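Local coordinates for periplasmic binding protein component of an ABC type zinc uptake transporter (Synechocystis sp., PDB 1PQ4), which binds zinc ions in the periplasm, probably to hand them to an ABC-type transporter for uptake into the cell, at residues L29-G32 and T38-P41. Numbering follows the deposited sequence.
Sequences LVPG and TYEP
With its CG anti to the backbone N (chi1 -172°), Tyr-39 swings its ring back onto residues 29-31. There Val-30 has CG1 anti to its own backbone N (chi1 -178°), which sets CG2 beside that N and anti to the carbonyl carbon, and CG2 meets Tyr-39 CD2 at 3.8 Å. Val-30 CA sits 4.3 Å above the ring plane, nearer the rim than the centre. Leu-29 comes in differently: its CD2 stands at the ring edge, near the plane, and lies 3.7 Å from Pro-41 CB. The Pro-31 side chain is set roughly perpendicular to that of the tyrosine, and its CD meets CE1 of Tyr-39 at 3.5 Å. Beyond the ring, the hydroxyl of Tyr-39 is hydrogen-bonded to Lys-42 NZ and Gln-45 OE1, while Gln-45 NE2 bonds to Leu-29 O. An alanine in place of Tyr-39 is likely to open a gap beside Leu-29, Val-30 and Pro-31 and leave Lys-42 and Gln-45 without their hydroxyl partner. Apolar packing around the ring and hydrogen bonds at its hydroxyl thus divide the work, and together they probably tie the irregular loop carrying the zinc ligand His-37 to the start of helix 43-48.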
loop_
_atom_site.group_PDB
_atom_site.type_symbol
_atom_site.label_atom_id
_atom_site.label_comp_id
_atom_site.label_asym_id
_atom_site.label_seq_id
_atom_site.Cartn_x
_atom_site.Cartn_y
_atom_site.Cartn_z
ATOM N N LEU A 29 4.347 12.939 -1.294
ATOM C CA LEU A 29 3.748 13.731 -0.227
ATOM C C LEU A 29 3.955 13.161 1.177
ATOM O O LEU A 29 4.371 13.888 2.093
ATOM C CB LEU A 29 2.245 13.852 -0.473
ATOM C CG LEU A 29 1.499 15.072 0.095
ATOM C CD1 LEU A 29 -0.016 14.718 0.213
ATOM C CD2 LEU A 29 2.016 15.408 1.450
ATOM N N VAL A 30 3.625 11.885 1.350
ATOM C CA VAL A 30 3.731 11.227 2.653
ATOM C C VAL A 30 5.062 10.518 2.938
ATOM O O VAL A 30 5.446 9.585 2.215
ATOM C CB VAL A 30 2.589 10.173 2.824
ATOM C CG1 VAL A 30 2.653 9.496 4.251
ATOM C CG2 VAL A 30 1.213 10.838 2.557
ATOM N N PRO A 31 5.760 10.914 4.018
ATOM C CA PRO A 31 7.030 10.247 4.328
ATOM C C PRO A 31 6.785 8.763 4.574
ATOM O O PRO A 31 5.736 8.374 5.122
ATOM C CB PRO A 31 7.480 10.930 5.612
ATOM C CG PRO A 31 6.956 12.325 5.440
ATOM C CD PRO A 31 5.525 12.037 4.952
ATOM N N GLY A 32 7.770 7.945 4.231
ATOM C CA GLY A 32 7.613 6.511 4.411
ATOM C C GLY A 32 7.439 6.040 5.844
ATOM O O GLY A 32 6.950 4.923 6.075
ATOM N N THR A 38 -3.393 9.789 8.884
ATOM C CA THR A 38 -3.540 10.966 9.717
ATOM C C THR A 38 -2.543 12.034 9.276
ATOM O O THR A 38 -2.363 13.036 9.956
ATOM C CB THR A 38 -3.285 10.650 11.214
ATOM O OG1 THR A 38 -1.954 10.154 11.388
ATOM C CG2 THR A 38 -4.281 9.635 11.724
ATOM N N TYR A 39 -1.892 11.827 8.134
ATOM C CA TYR A 39 -0.927 12.805 7.653
ATOM C C TYR A 39 -1.579 14.104 7.177
ATOM O O TYR A 39 -2.648 14.102 6.565
ATOM C CB TYR A 39 -0.135 12.252 6.472
ATOM C CG TYR A 39 1.009 13.144 6.067
ATOM C CD1 TYR A 39 2.111 13.294 6.902
ATOM C CD2 TYR A 39 0.982 13.852 4.876
ATOM C CE1 TYR A 39 3.163 14.129 6.557
ATOM C CE2 TYR A 39 2.030 14.699 4.521
ATOM C CZ TYR A 39 3.113 14.824 5.367
ATOM O OH TYR A 39 4.159 15.639 5.030
ATOM N N GLU A 40 -0.929 15.221 7.460
ATOM C CA GLU A 40 -1.440 16.481 6.956
ATOM C C GLU A 40 -0.266 17.119 6.214
ATOM O O GLU A 40 0.823 17.278 6.767
ATOM C CB GLU A 40 -1.958 17.393 8.069
ATOM C CG GLU A 40 -2.978 18.378 7.482
ATOM C CD GLU A 40 -3.725 19.202 8.515
ATOM O OE1 GLU A 40 -3.064 19.949 9.284
ATOM O OE2 GLU A 40 -4.980 19.105 8.546
ATOM N N PRO A 41 -0.462 17.465 4.936
ATOM C CA PRO A 41 0.654 18.064 4.206
ATOM C C PRO A 41 1.228 19.338 4.828
ATOM O O PRO A 41 0.509 20.158 5.372
ATOM C CB PRO A 41 0.109 18.274 2.780
ATOM C CG PRO A 41 -1.318 17.973 2.827
ATOM C CD PRO A 41 -1.591 17.131 4.062
#